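Local coordinates for protein HRI1 (Saccharomyces cerevisiae, PDB 3RBY), which is of unknown function and non-essential, but interacts with HRR25 and may interact with SEC72, at residues W79-N87 with Q183-F194. Residues are numbered along the deposited sequence; the frame is centred on the assembly and turned at random.
Sequences WLDTNVYLN and QKNNNTIEGLNF
Tyr-85 of the short helix 82-86 packs against the end of the beta-hairpin formed by strands 176-183 and 192-199, joining the protein's two beta-sheets near one end of the fold. Its phenol OH donates to Gln-183 O at 2.8 Å; the donor lies in the carbonyl plane on a lone pair, with a C=O...O angle of 132°. One ring face receives a CH-pi contact: Leu-192 CD2 stands 3.7 Å from the Tyr-85 ring centroid, 13° off its normal. At the ring edge, Thr-188 O approaches Tyr-85 CE1 to 3.4 Å. The tyrosine torsion, with CG opposite the backbone N (chi1 -170°), carries the ring from the helix across to the hairpin end, beside Leu-192 and within bonding distance of Gln-183 O.

Leu-86 meets Leu-192 end to end, CD1 to CD1, while the same Leu-86 methyl packs 3.8 Å from Ile-189 CD1. Deeper in, the apolar seam passes from Thr-82 to Phe-194: Thr-82 CG2 lies 3.8 Å from Phe-194 CZ, and Leu-80 CD1 reaches the edge of the same ring, in its plane. Phe-51 and Phe-180 also pack against Phe-194.

Recognised capping motifs mark both ends of the helix. Asp-81 is its N-cap: Asp-81 OD1 accepts a weak bond from Asn-83 N, and a hydrogen bond from Trp-53 NE1. Asn-87, with positive phi, is C-prime of a Schellman motif. There Asn-87 OD1 rests 3.3 Å from Asn-187 CB, and Asn-187 CA makes a CA-H...O contact of 3.3 Å with Tyr-85 O.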
ATOM      1  N   TRP A  79      18.294 -11.568  16.318  1.00 41.74           N
ATOM      2  CA  TRP A  79      19.359 -12.545  16.105  1.00 39.68           C
ATOM      3  C   TRP A  79      20.342 -11.963  15.076  1.00 43.78           C
ATOM      4  O   TRP A  79      21.526 -11.741  15.366  1.00 41.04           O
ATOM      5  CB  TRP A  79      18.749 -13.855  15.595  1.00 35.64           C
ATOM      6  CG  TRP A  79      19.743 -14.951  15.395  1.00 36.49           C
ATOM      7  CD1 TRP A  79      20.943 -15.102  16.034  1.00 37.85           C
ATOM      8  CD2 TRP A  79      19.639 -16.041  14.469  1.00 36.06           C
ATOM      9  NE1 TRP A  79      21.584 -16.229  15.568  1.00 40.53           N
ATOM     10  CE2 TRP A  79      20.804 -16.823  14.611  1.00 40.05           C
ATOM     11  CE3 TRP A  79      18.665 -16.442  13.550  1.00 35.98           C
ATOM     12  CZ2 TRP A  79      21.023 -17.982  13.862  1.00 43.76           C
ATOM     13  CZ3 TRP A  79      18.881 -17.593  12.808  1.00 40.41           C
ATOM     14  CH2 TRP A  79      20.056 -18.350  12.967  1.00 42.19           C
ATOM     15  N   LEU A  80      19.836 -11.724  13.866  1.00 44.16           N
ATOM     16  CA  LEU A  80      20.556 -10.943  12.863  1.00 41.28           C
ATOM     17  C   LEU A  80      20.230  -9.467  13.055  1.00 40.88           C
ATOM     18  O   LEU A  80      19.059  -9.097  13.111  1.00 40.50           O
ATOM     19  CB  LEU A  80      20.104 -11.367  11.459  1.00 46.87           C
ATOM     20  CG  LEU A  80      20.922 -11.059  10.199  1.00 47.63           C
ATOM     21  CD1 LEU A  80      19.995 -10.605   9.072  1.00 39.75           C
ATOM     22  CD2 LEU A  80      22.012 -10.032  10.452  1.00 43.39           C
ATOM     23  N   ASP A  81      21.260  -8.630  13.159  1.00 44.34           N
ATOM     24  CA  ASP A  81      21.101  -7.170  13.102  1.00 40.96           C
ATOM     25  C   ASP A  81      22.329  -6.575  12.409  1.00 45.22           C
ATOM     26  O   ASP A  81      23.389  -6.436  13.028  1.00 47.88           O
ATOM     27  CB  ASP A  81      20.952  -6.583  14.498  1.00 38.66           C
ATOM     28  CG  ASP A  81      20.774  -5.075  14.486  1.00 43.75           C
ATOM     29  OD1 ASP A  81      21.139  -4.429  13.476  1.00 45.61           O
ATOM     30  OD2 ASP A  81      20.278  -4.529  15.503  1.00 43.45           O
ATOM     31  N   THR A  82      22.207  -6.236  11.128  1.00 40.98           N
ATOM     32  CA  THR A  82      23.388  -5.813  10.375  1.00 43.31           C
ATOM     33  C   THR A  82      24.110  -4.640  11.045  1.00 43.96           C
ATOM     34  O   THR A  82      25.318  -4.465  10.877  1.00 43.73           O
ATOM     35  CB  THR A  82      23.068  -5.477   8.902  1.00 46.30           C
ATOM     36  OG1 THR A  82      22.044  -4.469   8.844  1.00 43.44           O
ATOM     37  CG2 THR A  82      22.623  -6.731   8.146  1.00 42.98           C
ATOM     38  N   ASN A  83      23.376  -3.843  11.810  1.00 41.60           N
ATOM     39  CA  ASN A  83      24.019  -2.799  12.599  1.00 47.87           C
ATOM     40  C   ASN A  83      25.056  -3.396  13.542  1.00 50.02           C
ATOM     41  O   ASN A  83      26.231  -3.040  13.482  1.00 53.46           O
ATOM     42  CB  ASN A  83      22.997  -1.988  13.405  1.00 43.49           C
ATOM     43  CG  ASN A  83      22.083  -1.144  12.522  1.00 48.85           C
ATOM     44  OD1 ASN A  83      22.420  -0.804  11.374  1.00 44.35           O
ATOM     45  ND2 ASN A  83      20.912  -0.792  13.064  1.00 49.82           N
ATOM     46  N   VAL A  84      24.630  -4.308  14.413  1.00 48.96           N
ATOM     47  CA  VAL A  84      25.577  -4.900  15.347  1.00 49.56           C
ATOM     48  C   VAL A  84      26.600  -5.755  14.610  1.00 48.39           C
ATOM     49  O   VAL A  84      27.770  -5.792  14.984  1.00 53.88           O
ATOM     50  CB  VAL A  84      24.910  -5.713  16.502  1.00 47.80           C
ATOM     51  CG1 VAL A  84      23.448  -5.331  16.676  1.00 47.33           C
ATOM     52  CG2 VAL A  84      25.078  -7.205  16.282  1.00 56.20           C
ATOM     53  N   TYR A  85      26.172  -6.440  13.562  1.00 44.26           N
ATOM     54  CA  TYR A  85      27.111  -7.246  12.796  1.00 47.96           C
ATOM     55  C   TYR A  85      28.235  -6.385  12.250  1.00 48.83           C
ATOM     56  O   TYR A  85      29.399  -6.744  12.358  1.00 53.55           O
ATOM     57  CB  TYR A  85      26.416  -7.937  11.623  1.00 46.64           C
ATOM     58  CG  TYR A  85      27.285  -8.963  10.939  1.00 43.49           C
ATOM     59  CD1 TYR A  85      28.136  -8.603   9.906  1.00 44.69           C
ATOM     60  CD2 TYR A  85      27.258 -10.297  11.335  1.00 42.31           C
ATOM     61  CE1 TYR A  85      28.937  -9.546   9.276  1.00 47.40           C
ATOM     62  CE2 TYR A  85      28.047 -11.251  10.711  1.00 44.04           C
ATOM     63  CZ  TYR A  85      28.888 -10.869   9.684  1.00 49.15           C
ATOM     64  OH  TYR A  85      29.670 -11.819   9.064  1.00 47.22           O
ATOM     65  N   LEU A  86      27.865  -5.254  11.652  1.00 51.40           N
ATOM     66  CA  LEU A  86      28.810  -4.375  10.976  1.00 52.65           C
ATOM     67  C   LEU A  86      29.330  -3.253  11.876  1.00 59.19           C
ATOM     68  O   LEU A  86      30.093  -2.393  11.417  1.00 61.71           O
ATOM     69  CB  LEU A  86      28.169  -3.764   9.727  1.00 50.44           C
ATOM     70  CG  LEU A  86      27.851  -4.739   8.593  1.00 52.51           C
ATOM     71  CD1 LEU A  86      27.118  -4.035   7.450  1.00 49.58           C
ATOM     72  CD2 LEU A  86      29.119  -5.419   8.090  1.00 48.27           C
ATOM     73  N   ASN A  87      28.921  -3.255  13.145  1.00 53.92           N
ATOM     74  CA  ASN A  87      29.400  -2.255  14.102  1.00 60.82           C
ATOM     75  C   ASN A  87      29.037  -0.818  13.713  1.00 60.14           C
ATOM     76  O   ASN A  87      29.807   0.109  13.955  1.00 62.36           O
ATOM     77  CB  ASN A  87      30.920  -2.358  14.277  1.00 62.32           C
ATOM     78  CG  ASN A  87      31.360  -3.711  14.802  1.00 66.99           C
ATOM     79  OD1 ASN A  87      31.845  -4.565  14.048  1.00 69.10           O
ATOM     80  ND2 ASN A  87      31.198  -3.915  16.104  1.00 65.95           N
ATOM     81  N   GLN A 183      28.586 -15.115   8.243  1.00 47.01           N
ATOM     82  CA  GLN A 183      29.749 -15.770   8.835  1.00 50.70           C
ATOM     83  C   GLN A 183      29.900 -15.358  10.288  1.00 51.47           C
ATOM     84  O   GLN A 183      30.023 -14.166  10.581  1.00 49.31           O
ATOM     85  CB  GLN A 183      31.016 -15.393   8.097  1.00 47.02           C
ATOM     86  CG  GLN A 183      31.176 -16.071   6.772  1.00 49.89           C
ATOM     87  CD  GLN A 183      32.374 -15.535   6.029  1.00 56.46           C
ATOM     88  OE1 GLN A 183      33.075 -14.649   6.525  1.00 55.57           O
ATOM     89  NE2 GLN A 183      32.622 -16.069   4.839  1.00 52.53           N
ATOM     90  N   LYS A 184      29.883 -16.334  11.189  1.00 54.12           N
ATOM     91  CA  LYS A 184      29.947 -16.066  12.623  1.00 59.33           C
ATOM     92  C   LYS A 184      31.105 -15.148  13.002  1.00 61.95           C
ATOM     93  O   LYS A 184      30.902 -14.109  13.629  1.00 62.26           O
ATOM     94  CB  LYS A 184      30.033 -17.376  13.410  1.00 55.77           C
ATOM     95  CG  LYS A 184      28.691 -18.055  13.625  1.00 58.30           C
ATOM     96  CD  LYS A 184      28.594 -18.661  15.015  1.00 55.31           C
ATOM     97  CE  LYS A 184      27.508 -19.721  15.078  1.00 57.19           C
ATOM     98  NZ  LYS A 184      26.397 -19.324  15.985  1.00 63.64           N
ATOM     99  N   ASN A 185      32.317 -15.548  12.628  1.00 59.57           N
ATOM    100  CA  ASN A 185      33.513 -14.776  12.941  1.00 65.02           C
ATOM    101  C   ASN A 185      33.841 -13.749  11.864  1.00 71.05           C
ATOM    102  O   ASN A 185      34.811 -13.902  11.123  1.00 72.47           O
ATOM    103  CB  ASN A 185      34.708 -15.708  13.159  1.00 73.58           C
ATOM    104  CG  ASN A 185      35.896 -14.999  13.775  1.00 85.46           C
ATOM    105  OD1 ASN A 185      36.575 -15.542  14.646  1.00 87.34           O
ATOM    106  ND2 ASN A 185      36.154 -13.776  13.325  1.00 81.11           N
ATOM    107  N   ASN A 186      33.026 -12.702  11.784  1.00 63.72           N
ATOM    108  CA  ASN A 186      33.235 -11.649  10.799  1.00 69.90           C
ATOM    109  C   ASN A 186      32.359 -10.427  11.055  1.00 63.90           C
ATOM    110  O   ASN A 186      31.167 -10.551  11.333  1.00 58.94           O
ATOM    111  CB  ASN A 186      32.995 -12.179   9.384  1.00 70.07           C
ATOM    112  CG  ASN A 186      33.517 -11.241   8.313  1.00 60.41           C
ATOM    113  OD1 ASN A 186      33.935 -11.675   7.240  1.00 61.49           O
ATOM    114  ND2 ASN A 186      33.495  -9.945   8.601  1.00 58.55           N
ATOM    115  N   ASN A 187      32.963  -9.246  10.960  1.00 60.20           N
ATOM    116  CA  ASN A 187      32.242  -7.997  11.167  1.00 59.10           C
ATOM    117  C   ASN A 187      32.246  -7.136   9.910  1.00 55.37           C
ATOM    118  O   ASN A 187      32.015  -5.928   9.971  1.00 55.00           O
ATOM    119  CB  ASN A 187      32.838  -7.220  12.342  1.00 64.74           C
ATOM    120  CG  ASN A 187      34.344  -7.369  12.436  1.00 73.27           C
ATOM    121  OD1 ASN A 187      34.941  -7.108  13.480  1.00 73.75           O
ATOM    122  ND2 ASN A 187      34.967  -7.791  11.342  1.00 66.99           N
ATOM    123  N   THR A 188      32.511  -7.767   8.771  1.00 53.78           N
ATOM    124  CA  THR A 188      32.548  -7.067   7.495  1.00 55.65           C
ATOM    125  C   THR A 188      31.428  -7.496   6.541  1.00 54.93           C
ATOM    126  O   THR A 188      30.896  -8.614   6.613  1.00 54.31           O
ATOM    127  CB  THR A 188      33.911  -7.244   6.763  1.00 59.71           C
ATOM    128  OG1 THR A 188      33.830  -8.330   5.829  1.00 51.64           O
ATOM    129  CG2 THR A 188      35.057  -7.480   7.759  1.00 58.73           C
ATOM    130  N   ILE A 189      31.099  -6.579   5.640  1.00 53.13           N
ATOM    131  CA  ILE A 189      30.124  -6.774   4.578  1.00 51.54           C
ATOM    132  C   ILE A 189      30.406  -8.044   3.793  1.00 51.41           C
ATOM    133  O   ILE A 189      29.539  -8.582   3.087  1.00 48.77           O
ATOM    134  CB  ILE A 189      30.187  -5.564   3.629  1.00 53.81           C
ATOM    135  CG1 ILE A 189      28.979  -4.656   3.841  1.00 48.08           C
ATOM    136  CG2 ILE A 189      30.371  -5.988   2.161  1.00 58.35           C
ATOM    137  CD1 ILE A 189      29.329  -3.325   4.493  1.00 53.60           C
ATOM    138  N   GLU A 190      31.639  -8.514   3.912  1.00 52.30           N
ATOM    139  CA  GLU A 190      32.077  -9.695   3.189  1.00 54.88           C
ATOM    140  C   GLU A 190      31.443 -10.946   3.807  1.00 50.96           C
ATOM    141  O   GLU A 190      31.314 -11.995   3.164  1.00 49.95           O
ATOM    142  CB  GLU A 190      33.611  -9.772   3.225  1.00 59.78           C
ATOM    143  CG  GLU A 190      34.226 -10.223   1.921  1.00 66.19           C
ATOM    144  CD  GLU A 190      33.628  -9.484   0.745  1.00 73.23           C
ATOM    145  OE1 GLU A 190      33.844  -8.253   0.661  1.00 75.15           O
ATOM    146  OE2 GLU A 190      32.924 -10.127  -0.079  1.00 73.45           O
ATOM    147  N   GLY A 191      31.030 -10.813   5.060  1.00 46.91           N
ATOM    148  CA  GLY A 191      30.428 -11.915   5.771  1.00 51.04           C
ATOM    149  C   GLY A 191      28.926 -12.046   5.592  1.00 52.03           C
ATOM    150  O   GLY A 191      28.336 -12.951   6.182  1.00 48.58           O
ATOM    151  N   LEU A 192      28.301 -11.174   4.795  1.00 47.80           N
ATOM    152  CA  LEU A 192      26.836 -11.232   4.623  1.00 44.93           C
ATOM    153  C   LEU A 192      26.328 -11.800   3.289  1.00 44.13           C
ATOM    154  O   LEU A 192      26.916 -11.569   2.230  1.00 46.16           O
ATOM    155  CB  LEU A 192      26.207  -9.867   4.878  1.00 41.62           C
ATOM    156  CG  LEU A 192      26.535  -9.260   6.241  1.00 45.42           C
ATOM    157  CD1 LEU A 192      26.170  -7.779   6.293  1.00 42.54           C
ATOM    158  CD2 LEU A 192      25.862 -10.041   7.372  1.00 41.80           C
ATOM    159  N   ASN A 193      25.227 -12.551   3.371  1.00 44.73           N
ATOM    160  CA  ASN A 193      24.491 -13.041   2.203  1.00 41.00           C
ATOM    161  C   ASN A 193      22.967 -12.933   2.409  1.00 42.52           C
ATOM    162  O   ASN A 193      22.457 -13.246   3.492  1.00 39.97           O
ATOM    163  CB  ASN A 193      24.868 -14.491   1.869  1.00 45.61           C
ATOM    164  CG  ASN A 193      26.368 -14.698   1.758  1.00 47.84           C
ATOM    165  OD1 ASN A 193      26.937 -14.682   0.656  1.00 47.82           O
ATOM    166  ND2 ASN A 193      27.018 -14.915   2.904  1.00 42.84           N
ATOM    167  N   PHE A 194      22.252 -12.464   1.383  1.00 43.02           N
ATOM    168  CA  PHE A 194      20.795 -12.387   1.442  1.00 40.65           C
ATOM    169  C   PHE A 194      20.213 -12.837   0.119  1.00 41.40           C
ATOM    170  O   PHE A 194      20.844 -12.700  -0.927  1.00 45.35           O
ATOM    171  CB  PHE A 194      20.310 -10.961   1.707  1.00 38.28           C
ATOM    172  CG  PHE A 194      20.893 -10.332   2.939  1.00 40.01           C
ATOM    173  CD1 PHE A 194      20.439 -10.691   4.208  1.00 40.05           C
ATOM    174  CD2 PHE A 194      21.890  -9.363   2.830  1.00 40.83           C
ATOM    175  CE1 PHE A 194      20.980 -10.101   5.355  1.00 39.61           C
ATOM    176  CE2 PHE A 194      22.436  -8.767   3.967  1.00 41.57           C
ATOM    177  CZ  PHE A 194      21.981  -9.135   5.234  1.00 37.49           C
TER